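Local coordinates for protein polyketide Synthase III (Ectocarpus siliculosus, PDB 4B0N) that probably acts as an acyltransferase of the type III polyketide synthase family, in a pathway that makes phlorotannin monomers, at residues Pro300-Ala311 with Arg336-Leu345. Residues are numbered along the deposited sequence; the frame is centred on the assembly and turned at random.
Sequences PQYIAKNIAFFA and RIIEEAQNGL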
ATOM      1  N   PRO A 300       3.423  10.633 -23.323  1.00 45.13           N
ATOM      2  CA  PRO A 300       2.442  11.617 -23.778  1.00 45.01           C
ATOM      3  C   PRO A 300       1.551  11.102 -24.908  1.00 44.90           C
ATOM      4  O   PRO A 300       0.350  11.376 -24.904  1.00 44.82           O
ATOM      5  CB  PRO A 300       3.314  12.777 -24.267  1.00 45.76           C
ATOM      6  CG  PRO A 300       4.547  12.677 -23.446  1.00 45.38           C
ATOM      7  CD  PRO A 300       4.785  11.203 -23.303  1.00 45.39           C
ATOM      8  N   GLN A 301       2.132  10.357 -25.848  1.00 44.91           N
ATOM      9  CA  GLN A 301       1.374   9.768 -26.960  1.00 45.47           C
ATOM     10  C   GLN A 301       0.340   8.744 -26.481  1.00 44.68           C
ATOM     11  O   GLN A 301      -0.768   8.681 -27.014  1.00 44.45           O
ATOM     12  CB  GLN A 301       2.308   9.133 -28.000  1.00 46.14           C
ATOM     13  CG  GLN A 301       3.102  10.124 -28.843  0.30 46.75           C
ATOM     14  CD  GLN A 301       4.440  10.501 -28.230  0.30 46.48           C
ATOM     15  OE1 GLN A 301       4.522  10.898 -27.068  0.30 45.87           O
ATOM     16  NE2 GLN A 301       5.499  10.388 -29.021  0.30 47.00           N
ATOM     17  N   TYR A 302       0.709   7.955 -25.471  1.00 44.07           N
ATOM     18  CA  TYR A 302      -0.201   6.984 -24.859  1.00 43.44           C
ATOM     19  C   TYR A 302      -1.443   7.665 -24.289  1.00 42.66           C
ATOM     20  O   TYR A 302      -2.555   7.143 -24.406  1.00 42.25           O
ATOM     21  CB  TYR A 302       0.490   6.200 -23.735  1.00 43.49           C
ATOM     22  CG  TYR A 302       1.683   5.352 -24.136  1.00 44.25           C
ATOM     23  CD1 TYR A 302       1.824   4.857 -25.437  1.00 45.32           C
ATOM     24  CD2 TYR A 302       2.652   5.007 -23.193  1.00 44.07           C
ATOM     25  CE1 TYR A 302       2.913   4.071 -25.790  1.00 45.93           C
ATOM     26  CE2 TYR A 302       3.741   4.220 -23.535  1.00 44.68           C
ATOM     27  CZ  TYR A 302       3.868   3.754 -24.833  1.00 45.70           C
ATOM     28  OH  TYR A 302       4.949   2.974 -25.175  1.00 46.16           O
ATOM     29  N   ILE A 303      -1.235   8.828 -23.670  1.00 41.97           N
ATOM     30  CA  ILE A 303      -2.312   9.600 -23.054  1.00 41.29           C
ATOM     31  C   ILE A 303      -3.292  10.104 -24.113  1.00 41.67           C
ATOM     32  O   ILE A 303      -4.475   9.791 -24.057  1.00 41.36           O
ATOM     33  CB  ILE A 303      -1.767  10.762 -22.187  1.00 40.86           C
ATOM     34  CG1 ILE A 303      -0.942  10.211 -21.017  1.00 40.14           C
ATOM     35  CG2 ILE A 303      -2.904  11.638 -21.669  1.00 40.55           C
ATOM     36  CD1 ILE A 303      -0.011  11.222 -20.381  1.00 39.90           C
ATOM     37  N   ALA A 304      -2.785  10.855 -25.091  1.00 42.27           N
ATOM     38  CA  ALA A 304      -3.610  11.403 -26.171  1.00 42.88           C
ATOM     39  C   ALA A 304      -4.325  10.313 -26.970  1.00 43.20           C
ATOM     40  O   ALA A 304      -5.402  10.548 -27.521  1.00 43.39           O
ATOM     41  CB  ALA A 304      -2.768  12.273 -27.095  1.00 43.36           C
ATOM     42  N   LYS A 305      -3.720   9.128 -27.019  1.00 43.14           N
ATOM     43  CA  LYS A 305      -4.275   7.998 -27.755  1.00 43.73           C
ATOM     44  C   LYS A 305      -5.389   7.291 -26.985  1.00 43.41           C
ATOM     45  O   LYS A 305      -6.263   6.670 -27.593  1.00 43.99           O
ATOM     46  CB  LYS A 305      -3.169   7.000 -28.113  1.00 44.09           C
ATOM     47  CG  LYS A 305      -3.554   5.986 -29.180  1.00 45.04           C
ATOM     48  CD  LYS A 305      -2.342   5.221 -29.689  1.00 45.61           C
ATOM     49  CE  LYS A 305      -2.696   4.351 -30.887  1.00 46.38           C
ATOM     50  NZ  LYS A 305      -3.549   3.188 -30.515  1.00 46.08           N
ATOM     51  N   ASN A 306      -5.366   7.398 -25.657  1.00 42.73           N
ATOM     52  CA  ASN A 306      -6.283   6.629 -24.809  1.00 42.29           C
ATOM     53  C   ASN A 306      -7.177   7.425 -23.852  1.00 42.05           C
ATOM     54  O   ASN A 306      -8.146   6.875 -23.320  1.00 41.90           O
ATOM     55  CB  ASN A 306      -5.507   5.573 -24.018  1.00 41.59           C
ATOM     56  CG  ASN A 306      -5.006   4.441 -24.889  1.00 41.72           C
ATOM     57  OD1 ASN A 306      -5.783   3.784 -25.580  1.00 41.88           O
ATOM     58  ND2 ASN A 306      -3.702   4.199 -24.850  1.00 41.70           N
ATOM     59  N   ILE A 307      -6.857   8.701 -23.637  1.00 42.23           N
ATOM     60  CA  ILE A 307      -7.576   9.534 -22.657  1.00 42.05           C
ATOM     61  C   ILE A 307      -9.049   9.759 -23.017  1.00 42.62           C
ATOM     62  O   ILE A 307      -9.886   9.938 -22.126  1.00 42.47           O
ATOM     63  CB  ILE A 307      -6.840  10.876 -22.360  1.00 42.02           C
ATOM     64  CG1 ILE A 307      -7.401  11.559 -21.104  1.00 41.55           C
ATOM     65  CG2 ILE A 307      -6.874  11.822 -23.559  1.00 42.66           C
ATOM     66  CD1 ILE A 307      -7.204  10.778 -19.822  1.00 40.64           C
ATOM     67  N   ALA A 308      -9.358   9.734 -24.314  1.00 43.42           N
ATOM     68  CA  ALA A 308     -10.737   9.835 -24.785  1.00 43.83           C
ATOM     69  C   ALA A 308     -11.563   8.643 -24.308  1.00 43.59           C
ATOM     70  O   ALA A 308     -12.626   8.825 -23.714  1.00 43.45           O
ATOM     71  CB  ALA A 308     -10.786   9.956 -26.304  1.00 44.51           C
ATOM     72  N   PHE A 309     -11.054   7.433 -24.548  1.00 43.78           N
ATOM     73  CA  PHE A 309     -11.749   6.195 -24.188  1.00 43.91           C
ATOM     74  C   PHE A 309     -12.038   6.089 -22.690  1.00 43.32           C
ATOM     75  O   PHE A 309     -13.070   5.546 -22.292  1.00 43.48           O
ATOM     76  CB  PHE A 309     -10.960   4.968 -24.665  1.00 44.40           C
ATOM     77  CG  PHE A 309     -11.702   3.667 -24.512  1.00 44.81           C
ATOM     78  CD1 PHE A 309     -12.644   3.270 -25.460  1.00 45.62           C
ATOM     79  CD2 PHE A 309     -11.465   2.837 -23.417  1.00 44.43           C
ATOM     80  CE1 PHE A 309     -13.334   2.074 -25.320  1.00 45.79           C
ATOM     81  CE2 PHE A 309     -12.154   1.640 -23.271  1.00 44.65           C
ATOM     82  CZ  PHE A 309     -13.089   1.257 -24.225  1.00 45.53           C
ATOM     83  N   PHE A 310     -11.125   6.611 -21.873  1.00 42.71           N
ATOM     84  CA  PHE A 310     -11.286   6.620 -20.420  1.00 42.02           C
ATOM     85  C   PHE A 310     -12.350   7.618 -19.955  1.00 42.26           C
ATOM     86  O   PHE A 310     -13.232   7.268 -19.165  1.00 42.02           O
ATOM     87  CB  PHE A 310      -9.941   6.899 -19.732  1.00 41.32           C
ATOM     88  CG  PHE A 310     -10.062   7.268 -18.276  1.00 40.58           C
ATOM     89  CD1 PHE A 310     -10.377   6.305 -17.318  1.00 40.15           C
ATOM     90  CD2 PHE A 310      -9.852   8.580 -17.857  1.00 40.36           C
ATOM     91  CE1 PHE A 310     -10.486   6.646 -15.977  1.00 39.56           C
ATOM     92  CE2 PHE A 310      -9.960   8.925 -16.518  1.00 39.79           C
ATOM     93  CZ  PHE A 310     -10.277   7.957 -15.577  1.00 39.22           C
ATOM     94  N   ALA A 311     -12.258   8.852 -20.447  1.00 42.85           N
ATOM     95  CA  ALA A 311     -13.146   9.933 -20.015  1.00 43.15           C
ATOM     96  C   ALA A 311     -14.553   9.812 -20.593  1.00 43.91           C
ATOM     97  O   ALA A 311     -15.535  10.078 -19.895  1.00 43.83           O
ATOM     98  CB  ALA A 311     -12.541  11.289 -20.346  1.00 43.38           C
ATOM     99  N   ARG A 336       4.285  18.253 -21.424  1.00 51.83           N
ATOM    100  CA  ARG A 336       3.673  17.396 -22.434  1.00 51.96           C
ATOM    101  C   ARG A 336       2.502  16.569 -21.905  1.00 51.16           C
ATOM    102  O   ARG A 336       1.589  16.229 -22.662  1.00 51.41           O
ATOM    103  CB  ARG A 336       4.721  16.480 -23.075  1.00 52.61           C
ATOM    104  CG  ARG A 336       5.650  17.178 -24.060  1.00 54.10           C
ATOM    105  CD  ARG A 336       6.129  16.220 -25.141  1.00 54.88           C
ATOM    106  NE  ARG A 336       5.077  15.933 -26.119  1.00 55.95           N
ATOM    107  CZ  ARG A 336       4.976  14.804 -26.817  1.00 56.56           C
ATOM    108  NH1 ARG A 336       5.861  13.825 -26.654  1.00 56.85           N
ATOM    109  NH2 ARG A 336       3.981  14.648 -27.681  1.00 57.04           N
ATOM    110  N   ILE A 337       2.530  16.249 -20.611  1.00 50.18           N
ATOM    111  CA  ILE A 337       1.474  15.440 -19.992  1.00 49.28           C
ATOM    112  C   ILE A 337       0.125  16.178 -19.981  1.00 49.11           C
ATOM    113  O   ILE A 337      -0.914  15.587 -20.288  1.00 49.12           O
ATOM    114  CB  ILE A 337       1.890  14.928 -18.590  1.00 48.42           C
ATOM    115  CG1 ILE A 337       3.035  13.913 -18.731  1.00 48.45           C
ATOM    116  CG2 ILE A 337       0.710  14.301 -17.857  1.00 47.72           C
ATOM    117  CD1 ILE A 337       3.759  13.568 -17.443  1.00 48.07           C
ATOM    118  N   ILE A 338       0.154  17.470 -19.660  1.00 48.61           N
ATOM    119  CA  ILE A 338      -1.051  18.302 -19.694  1.00 48.15           C
ATOM    120  C   ILE A 338      -1.500  18.568 -21.136  1.00 48.67           C
ATOM    121  O   ILE A 338      -2.693  18.489 -21.443  1.00 48.72           O
ATOM    122  CB  ILE A 338      -0.851  19.640 -18.947  1.00 47.81           C
ATOM    123  CG1 ILE A 338      -0.357  19.386 -17.520  1.00 47.13           C
ATOM    124  CG2 ILE A 338      -2.145  20.446 -18.931  1.00 47.91           C
ATOM    125  CD1 ILE A 338       0.184  20.613 -16.816  1.00 47.30           C
ATOM    126  N   GLU A 339      -0.538  18.868 -22.008  1.00 48.79           N
ATOM    127  CA  GLU A 339      -0.807  19.215 -23.409  1.00 49.59           C
ATOM    128  C   GLU A 339      -1.561  18.131 -24.183  1.00 49.88           C
ATOM    129  O   GLU A 339      -2.467  18.435 -24.963  1.00 50.22           O
ATOM    130  CB  GLU A 339       0.495  19.554 -24.137  1.00 49.73           C
ATOM    131  CG  GLU A 339       1.043  20.942 -23.846  1.00 50.01           C
ATOM    132  CD  GLU A 339       2.399  21.184 -24.486  1.00 50.58           C
ATOM    133  OE1 GLU A 339       3.039  20.207 -24.935  1.00 50.64           O
ATOM    134  OE2 GLU A 339       2.828  22.357 -24.538  1.00 51.15           O
ATOM    135  N   GLU A 340      -1.177  16.875 -23.969  1.00 49.63           N
ATOM    136  CA  GLU A 340      -1.797  15.748 -24.663  1.00 50.26           C
ATOM    137  C   GLU A 340      -3.158  15.380 -24.068  1.00 50.37           C
ATOM    138  O   GLU A 340      -4.011  14.809 -24.756  1.00 50.51           O
ATOM    139  CB  GLU A 340      -0.855  14.541 -24.691  1.00 49.72           C
ATOM    140  CG  GLU A 340       0.426  14.766 -25.488  1.00 50.70           C
ATOM    141  CD  GLU A 340       0.213  14.760 -26.998  1.00 51.98           C
ATOM    142  OE1 GLU A 340      -0.468  15.666 -27.527  1.00 52.21           O
ATOM    143  OE2 GLU A 340       0.750  13.849 -27.663  1.00 52.64           O
ATOM    144  N   ALA A 341      -3.351  15.711 -22.792  1.00 50.17           N
ATOM    145  CA  ALA A 341      -4.661  15.619 -22.158  1.00 50.07           C
ATOM    146  C   ALA A 341      -5.600  16.656 -22.772  1.00 51.09           C
ATOM    147  O   ALA A 341      -6.784  16.384 -22.975  1.00 51.84           O
ATOM    148  CB  ALA A 341      -4.543  15.823 -20.659  1.00 48.99           C
ATOM    149  N   GLN A 342      -5.058  17.837 -23.068  1.00 51.44           N
ATOM    150  CA  GLN A 342      -5.792  18.894 -23.761  1.00 51.93           C
ATOM    151  C   GLN A 342      -6.110  18.503 -25.199  1.00 52.43           C
ATOM    152  O   GLN A 342      -7.201  18.779 -25.693  1.00 52.87           O
ATOM    153  CB  GLN A 342      -4.991  20.196 -23.765  1.00 52.43           C
ATOM    154  CG  GLN A 342      -4.896  20.885 -22.416  1.00 52.42           C
ATOM    155  CD  GLN A 342      -4.047  22.141 -22.461  1.00 53.06           C
ATOM    156  OE1 GLN A 342      -3.792  22.701 -23.529  1.00 53.91           O
ATOM    157  NE2 GLN A 342      -3.603  22.591 -21.294  1.00 52.70           N
ATOM    158  N   ASN A 343      -5.146  17.867 -25.862  1.00 52.31           N
ATOM    159  CA  ASN A 343      -5.295  17.457 -27.253  1.00 52.75           C
ATOM    160  C   ASN A 343      -6.307  16.331 -27.434  1.00 52.79           C
ATOM    161  O   ASN A 343      -7.174  16.406 -28.307  1.00 53.61           O
ATOM    162  CB  ASN A 343      -3.942  17.054 -27.845  1.00 52.73           C
ATOM    163  CG  ASN A 343      -3.047  18.247 -28.128  1.00 53.19           C
ATOM    164  OD1 ASN A 343      -3.524  19.348 -28.404  1.00 53.59           O
ATOM    165  ND2 ASN A 343      -1.739  18.027 -28.068  1.00 53.08           N
ATOM    166  N   GLY A 344      -6.196  15.302 -26.596  1.00 51.94           N
ATOM    167  CA  GLY A 344      -7.071  14.133 -26.665  1.00 51.38           C
ATOM    168  C   GLY A 344      -8.502  14.393 -26.233  1.00 51.28           C
ATOM    169  O   GLY A 344      -9.413  13.673 -26.644  1.00 52.06           O
ATOM    170  N   LEU A 345      -8.700  15.416 -25.404  1.00 50.89           N
ATOM    171  CA  LEU A 345     -10.032  15.762 -24.899  1.00 50.78           C
ATOM    172  C   LEU A 345     -10.576  17.061 -25.487  1.00 51.83           C
ATOM    173  O   LEU A 345     -11.738  17.412 -25.263  1.00 51.79           O
ATOM    174  CB  LEU A 345     -10.031  15.848 -23.368  1.00 49.39           C
ATOM    175  CG  LEU A 345      -9.746  14.586 -22.552  1.00 48.29           C
ATOM    176  CD1 LEU A 345      -9.663  14.938 -21.075  1.00 47.41           C
ATOM    177  CD2 LEU A 345     -10.803  13.515 -22.795  1.00 48.04           C
TER
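Helices 300-311 and 336-345 run in roughly the same direction, their axes crossing at -41° and approaching to 7.9 Å, and they come together most closely where the CA atoms of Ala304 and Gly344 lie 4.4 Å apart. Small residues suit this crossing: Ala304 sets its CB against the carbonyl O of Glu340, and Gly344 lets CG2 of Ile307 lie 3.9 Å from its CA, where a CB would clash. At the N-terminal ends of the two segments, Pro300 lays its CB over one face of the Arg336 guanidinium, 3.6 Å above its centre. The bend of the arginine chain at chi3 (75°) turns that flat group back across the proline, and NH1 then gives a hydrogen bond to Gln301 OE1 at 3.2 Å, with the donor above the amide plane. Glu340 rests its CB against Ala304 CB and its CG against Pro300 CB, then bends at chi2 (-74°), dividing its carboxylate between a salt bridge from OE2 to Arg336 NH2 and a straight hydrogen bond to OE1 from Asn343 ND2 at 2.7 Å. Were the acid at Glu340 replaced by an alanine, Arg336 NH2 would probably lose this charged mate and the Asn343 amide would be free to turn. On the inner side contacts are apolar: Ile303 CD1 meets Ile337 CG2, while Leu345 sends CD2 to within 3.7 Å of Ala311 CB. Ile303 and Ile307 also reach strand 394-401, and Leu345 touches Trp328 on strand 327-330. Two helices thus pack side by side on one sheet of the C-terminal half of a thiolase-like fold, with the side chain of Ile337 about 6 Å from the bound arachidonic acid.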